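Local coordinates for DNA fragmentation factor subunit beta (Mus musculus, PDB 1V0D), which cuts chromosomal DNA during apoptosis as a caspase-activated nuclease, driving DNA fragmentation and chromatin condensation, at residues 158-163 with 209-214; 225-230 with 244-249. All blocks are in the same frame, centred on the assembly; numbering follows the deposited sequence.

Interaction 1: 158-163 with 209-214; sequences YLRYSC and YFDRGA
F210 lies with one face of its ring against C163 of helix 155-175. CB starts 3.4 Å from L159 O and 4.1 Å from L159 CB, so the root of the side chain rests on both backbone and side chain of L159. CG and CD2 come next under C163: CB of C163 stands 3.3 Å from F210 CD2 and makes a CH-pi contact offset toward the rim. CE2 stays against C163 CB at 3.8 Å, with S162 OG more distant at the ring edge. A chi1 of 179° swings the C163 sulfur away from its own backbone N and out over the same ring, 4.1 Å from the F210 centroid and only 8° off the ring normal, near CD1 and CE1; it also touches Y209 CB at 3.8 Å. Replacing F210 with an alanine would probably leave the C163 sulfur without the face it sits on and open a gap beside L159 and C163. One turn back, R160 and D211 run side by side, their guanidinium and carboxylate planes 63° apart, and R160 NH2 reaches D211 OD2 at 3.4 Å in a salt bridge whose hydrogen bond is weak. F256 meets the F210 ring edge-to-face, and Y209 OH is bonded to A297 N. Y209, F210 and D211 thus join the loop after helix 186-202 to helix 155-175 of this His-Me finger nuclease, through a buried cysteine sulfur-aromatic contact.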
loop_
_atom_site.group_PDB
_atom_site.type_symbol
_atom_site.label_atom_id
_atom_site.label_comp_id
_atom_site.label_asym_id
_atom_site.label_seq_id
_atom_site.Cartn_x
_atom_site.Cartn_y
_atom_site.Cartn_z
ATOM N N TYR A 158 13.004 -0.636 -15.003
ATOM C CA TYR A 158 11.882 -1.246 -14.318
ATOM C C TYR A 158 10.902 -0.171 -13.871
ATOM O O TYR A 158 9.704 -0.275 -14.140
ATOM C CB TYR A 158 12.344 -2.057 -13.108
ATOM C CG TYR A 158 11.180 -2.554 -12.282
ATOM C CD1 TYR A 158 10.307 -3.525 -12.777
ATOM C CD2 TYR A 158 10.903 -1.998 -11.032
ATOM C CE1 TYR A 158 9.178 -3.922 -12.043
ATOM C CE2 TYR A 158 9.781 -2.390 -10.295
ATOM C CZ TYR A 158 8.928 -3.345 -10.805
ATOM O OH TYR A 158 7.832 -3.711 -10.074
ATOM N N LEU A 159 11.409 0.857 -13.189
ATOM C CA LEU A 159 10.563 1.950 -12.713
ATOM C C LEU A 159 9.820 2.636 -13.862
ATOM O O LEU A 159 8.681 3.077 -13.709
ATOM C CB LEU A 159 11.408 2.956 -11.936
ATOM C CG LEU A 159 11.191 2.936 -10.419
ATOM C CD1 LEU A 159 10.977 1.522 -9.911
ATOM C CD2 LEU A 159 12.386 3.556 -9.739
ATOM N N ARG A 160 10.465 2.714 -15.019
ATOM C CA ARG A 160 9.840 3.311 -16.188
ATOM C C ARG A 160 8.622 2.449 -16.510
ATOM O O ARG A 160 7.502 2.948 -16.648
ATOM C CB ARG A 160 10.820 3.304 -17.359
ATOM C CG ARG A 160 10.390 4.131 -18.547
ATOM C CD ARG A 160 11.490 4.144 -19.584
ATOM N NE ARG A 160 12.794 4.359 -18.959
ATOM C CZ ARG A 160 13.945 3.903 -19.452
ATOM N NH1 ARG A 160 13.958 3.204 -20.586
ATOM N NH2 ARG A 160 15.085 4.128 -18.805
ATOM N N TYR A 161 8.858 1.147 -16.620
ATOM C CA TYR A 161 7.810 0.168 -16.906
ATOM C C TYR A 161 6.676 0.282 -15.881
ATOM O O TYR A 161 5.496 0.252 -16.219
ATOM C CB TYR A 161 8.395 -1.254 -16.840
ATOM C CG TYR A 161 7.345 -2.339 -16.812
ATOM C CD1 TYR A 161 6.776 -2.811 -17.993
ATOM C CD2 TYR A 161 6.878 -2.851 -15.596
ATOM C CE1 TYR A 161 5.754 -3.772 -17.974
ATOM C CE2 TYR A 161 5.855 -3.813 -15.558
ATOM C CZ TYR A 161 5.296 -4.270 -16.753
ATOM O OH TYR A 161 4.291 -5.223 -16.735
ATOM N N SER A 162 7.057 0.384 -14.617
ATOM C CA SER A 162 6.096 0.482 -13.543
ATOM C C SER A 162 5.155 1.660 -13.746
ATOM O O SER A 162 3.939 1.518 -13.618
ATOM C CB SER A 162 6.826 0.634 -12.219
ATOM O OG SER A 162 5.898 0.898 -11.189
ATOM N N CYS A 163 5.725 2.822 -14.057
ATOM C CA CYS A 163 4.939 4.024 -14.272
ATOM C C CYS A 163 4.020 3.844 -15.460
ATOM O O CYS A 163 2.844 4.196 -15.391
ATOM C CB CYS A 163 5.849 5.229 -14.517
ATOM S SG CYS A 163 4.955 6.770 -14.838
ATOM N N TYR A 209 8.181 9.661 -16.270
ATOM C CA TYR A 209 7.974 10.252 -14.958
ATOM C C TYR A 209 8.758 9.584 -13.832
ATOM O O TYR A 209 9.176 10.261 -12.901
ATOM C CB TYR A 209 6.486 10.240 -14.578
ATOM C CG TYR A 209 5.615 11.208 -15.345
ATOM C CD1 TYR A 209 6.150 12.354 -15.929
ATOM C CD2 TYR A 209 4.239 11.000 -15.453
ATOM C CE1 TYR A 209 5.333 13.268 -16.602
ATOM C CE2 TYR A 209 3.417 11.910 -16.123
ATOM C CZ TYR A 209 3.972 13.036 -16.692
ATOM O OH TYR A 209 3.168 13.931 -17.350
ATOM N N PHE A 210 8.956 8.268 -13.904
ATOM C CA PHE A 210 9.660 7.563 -12.827
ATOM C C PHE A 210 11.133 7.296 -13.018
ATOM O O PHE A 210 11.805 6.911 -12.065
ATOM C CB PHE A 210 8.999 6.217 -12.518
ATOM C CG PHE A 210 7.710 6.321 -11.759
ATOM C CD1 PHE A 210 7.161 7.560 -11.440
ATOM C CD2 PHE A 210 7.025 5.169 -11.384
ATOM C CE1 PHE A 210 5.952 7.646 -10.765
ATOM C CE2 PHE A 210 5.815 5.246 -10.709
ATOM C CZ PHE A 210 5.277 6.486 -10.400
ATOM N N ASP A 211 11.660 7.484 -14.222
ATOM C CA ASP A 211 13.070 7.180 -14.402
ATOM C C ASP A 211 14.036 8.358 -14.401
ATOM O O ASP A 211 13.932 9.282 -15.212
ATOM C CB ASP A 211 13.248 6.274 -15.638
ATOM C CG ASP A 211 14.027 6.922 -16.764
ATOM O OD1 ASP A 211 13.390 7.510 -17.659
ATOM O OD2 ASP A 211 15.275 6.826 -16.762
ATOM N N ARG A 212 14.956 8.332 -13.437
ATOM C CA ARG A 212 15.969 9.363 -13.323
ATOM C C ARG A 212 16.733 9.294 -14.631
ATOM O O ARG A 212 16.471 8.430 -15.468
ATOM C CB ARG A 212 16.887 9.072 -12.131
ATOM C CG ARG A 212 17.471 7.655 -12.082
ATOM C CD ARG A 212 18.260 7.408 -10.779
ATOM N NE ARG A 212 18.969 6.123 -10.778
ATOM C CZ ARG A 212 19.604 5.605 -9.725
ATOM N NH1 ARG A 212 19.630 6.249 -8.563
ATOM N NH2 ARG A 212 20.229 4.440 -9.839
ATOM N N GLY A 213 17.678 10.183 -14.849
ATOM C CA GLY A 213 18.372 10.093 -16.121
ATOM C C GLY A 213 17.475 10.343 -17.333
ATOM O O GLY A 213 17.739 9.838 -18.415
ATOM N N ALA A 214 16.404 11.105 -17.150
ATOM C CA ALA A 214 15.517 11.455 -18.250
ATOM C C ALA A 214 15.512 12.986 -18.270
ATOM O O ALA A 214 15.903 13.611 -17.282
ATOM C CB ALA A 214 14.114 10.916 -17.996
#

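Interaction 2: 225-230 with 244-249; sequences GWFSCQ and INPYGN. With ZN (zinc ion), chain B.
N245 stands over the indole of W226, its CB above the middle of the six-membered ring, 3.7 Å from the ring centroid, a CH-pi contact. The two side chains cross at about a right angle, and the amide plane is turned 76° from the indole. W226 CG lies anti to its carbonyl carbon (chi1 -77°), which brings the six-membered ring against N245 CB and its CE3 and CZ3 close to the I244 backbone. F227 takes a different direction: its ring crosses P246 at about a right angle, CE1 coming 3.6 Å from P246 CG, while I244 O lies at the ring edge, in its plane. The edges of F227 and Y247 approach each other at CE1, 4.3 Å apart. Y247 CD1 sits 3.5 Å from G225 CA, where any CB would clash with this ring; the backbone angles of G225 also demand glycine. Next to these groups, in the backbone, F227 and I244 form an antiparallel hydrogen-bonded pair: F227 N to I244 O is nearly straight (2.9 Å, 176°), whereas the return bond from I244 N to F227 O is weak. F227 CB and I244 CG2 meet on the same face of this ladder. Further along, C229 SG binds the zinc ion at 2.4 Å, and C238, H242 and C307 complete the site. The two-stranded ladder of 227-228 and 243-244 thus leads into the zinc site at one end; F227 packs on L302 of strand 300-303, I244 on helix 250-255, and P246 and Y247 on helix 155-175.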
loop_
_atom_site.group_PDB
_atom_site.type_symbol
_atom_site.label_atom_id
_atom_site.label_comp_id
_atom_site.label_asym_id
_atom_site.label_seq_id
_atom_site.Cartn_x
_atom_site.Cartn_y
_atom_site.Cartn_z
ATOM N N GLY A 225 17.239 9.825 -8.225
ATOM C CA GLY A 225 16.097 8.970 -7.962
ATOM C C GLY A 225 15.232 9.365 -6.772
ATOM O O GLY A 225 14.392 8.572 -6.344
ATOM N N TRP A 226 15.412 10.575 -6.238
ATOM C CA TRP A 226 14.611 11.026 -5.095
ATOM C C TRP A 226 13.273 11.699 -5.439
ATOM O O TRP A 226 13.245 12.730 -6.119
ATOM C CB TRP A 226 15.417 11.986 -4.222
ATOM C CG TRP A 226 16.416 11.311 -3.339
ATOM C CD1 TRP A 226 17.750 11.137 -3.581
ATOM C CD2 TRP A 226 16.151 10.691 -2.080
ATOM N NE1 TRP A 226 18.333 10.446 -2.546
ATOM C CE2 TRP A 226 17.373 10.159 -1.610
ATOM C CE3 TRP A 226 14.996 10.530 -1.302
ATOM C CZ2 TRP A 226 17.476 9.475 -0.390
ATOM C CZ3 TRP A 226 15.097 9.850 -0.092
ATOM C CH2 TRP A 226 16.330 9.332 0.352
ATOM N N PHE A 227 12.170 11.122 -4.957
ATOM C CA PHE A 227 10.841 11.683 -5.194
ATOM C C PHE A 227 10.336 12.358 -3.924
ATOM O O PHE A 227 10.588 11.883 -2.817
ATOM C CB PHE A 227 9.840 10.604 -5.592
ATOM C CG PHE A 227 10.187 9.883 -6.856
ATOM C CD1 PHE A 227 11.178 8.901 -6.868
ATOM C CD2 PHE A 227 9.500 10.154 -8.038
ATOM C CE1 PHE A 227 11.478 8.192 -8.045
ATOM C CE2 PHE A 227 9.791 9.451 -9.222
ATOM C CZ PHE A 227 10.779 8.471 -9.224
ATOM N N SER A 228 9.631 13.476 -4.083
ATOM C CA SER A 228 9.088 14.206 -2.943
ATOM C C SER A 228 7.584 14.181 -2.996
ATOM O O SER A 228 6.988 14.395 -4.051
ATOM C CB SER A 228 9.549 15.657 -2.953
ATOM O OG SER A 228 10.898 15.768 -2.540
ATOM N N CYS A 229 6.960 13.911 -1.861
ATOM C CA CYS A 229 5.511 13.890 -1.828
ATOM C C CYS A 229 5.064 15.307 -2.181
ATOM O O CYS A 229 5.633 16.283 -1.687
ATOM C CB CYS A 229 5.020 13.518 -0.429
ATOM S SG CYS A 229 3.238 13.406 -0.305
ATOM N N GLN A 230 4.066 15.436 -3.045
ATOM C CA GLN A 230 3.585 16.760 -3.396
ATOM C C GLN A 230 2.416 17.157 -2.493
ATOM O O GLN A 230 1.663 18.077 -2.818
ATOM C CB GLN A 230 3.140 16.790 -4.849
ATOM C CG GLN A 230 4.172 16.275 -5.828
ATOM C CD GLN A 230 3.741 16.491 -7.270
ATOM O OE1 GLN A 230 4.016 15.669 -8.152
ATOM N NE2 GLN A 230 3.064 17.611 -7.516
ATOM N N ILE A 244 11.329 9.577 -0.968
ATOM C CA ILE A 244 11.593 8.162 -1.144
ATOM C C ILE A 244 12.468 7.961 -2.365
ATOM O O ILE A 244 12.282 8.635 -3.380
ATOM C CB ILE A 244 10.275 7.377 -1.342
ATOM C CG1 ILE A 244 10.560 5.871 -1.363
ATOM C CG2 ILE A 244 9.598 7.817 -2.646
ATOM C CD1 ILE A 244 9.309 5.001 -1.471
ATOM N N ASN A 245 13.429 7.046 -2.263
ATOM C CA ASN A 245 14.300 6.765 -3.394
ATOM C C ASN A 245 14.189 5.289 -3.720
ATOM O O ASN A 245 14.972 4.467 -3.243
ATOM C CB ASN A 245 15.750 7.140 -3.079
ATOM C CG ASN A 245 16.645 7.104 -4.316
ATOM O OD1 ASN A 245 17.597 7.880 -4.429
ATOM N ND2 ASN A 245 16.348 6.196 -5.244
ATOM N N PRO A 246 13.205 4.931 -4.552
ATOM C CA PRO A 246 12.987 3.533 -4.942
ATOM C C PRO A 246 14.204 2.868 -5.579
ATOM O O PRO A 246 14.241 1.652 -5.717
ATOM C CB PRO A 246 11.809 3.631 -5.908
ATOM C CG PRO A 246 12.029 4.970 -6.552
ATOM C CD PRO A 246 12.377 5.838 -5.366
ATOM N N TYR A 247 15.201 3.660 -5.957
ATOM C CA TYR A 247 16.383 3.106 -6.605
ATOM C C TYR A 247 17.458 2.506 -5.710
ATOM O O TYR A 247 18.334 1.792 -6.209
ATOM C CB TYR A 247 17.077 4.151 -7.479
ATOM C CG TYR A 247 16.321 4.562 -8.706
ATOM C CD1 TYR A 247 15.357 5.567 -8.647
ATOM C CD2 TYR A 247 16.594 3.977 -9.940
ATOM C CE1 TYR A 247 14.683 5.989 -9.786
ATOM C CE2 TYR A 247 15.924 4.392 -11.090
ATOM C CZ TYR A 247 14.971 5.402 -10.999
ATOM O OH TYR A 247 14.310 5.831 -12.119
ATOM N N GLY A 248 17.427 2.765 -4.412
ATOM C CA GLY A 248 18.513 2.223 -3.618
ATOM C C GLY A 248 18.213 1.125 -2.632
ATOM O O GLY A 248 18.945 0.974 -1.652
ATOM N N ASN A 249 17.197 0.315 -2.894
ATOM C CA ASN A 249 16.838 -0.694 -1.917
ATOM C C ASN A 249 15.640 -1.480 -2.448
ATOM O O ASN A 249 14.747 -0.911 -3.076
ATOM C CB ASN A 249 16.485 0.067 -0.641
ATOM C CG ASN A 249 16.112 -0.813 0.492
ATOM O OD1 ASN A 249 15.209 -1.638 0.384
ATOM N ND2 ASN A 249 16.788 -0.627 1.620
HETATM ZN ZN ZN B . 3.087 13.717 2.036
#

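How the interactions relate
Y247 joins the two contacts, whose centres lie 11 Å apart. Its hydroxyl, at the far end of the ring that packs on G225 in interaction 2, reaches into the loop of interaction 1, 2.7 Å from F210 O and 2.9 Å from R212 N, both probable hydrogen bonds. Its CE1 also meets L159 CD2 at 3.3 Å, so the 244-249 loop touches both the helix and the loop of interaction 1. F256 lies against the rings of both F210 and F227. Interaction 2 carries a ligand of the zinc site, whereas the F210 side chain is about 13 Å from the magnesium ion, which D262 and H308 bind.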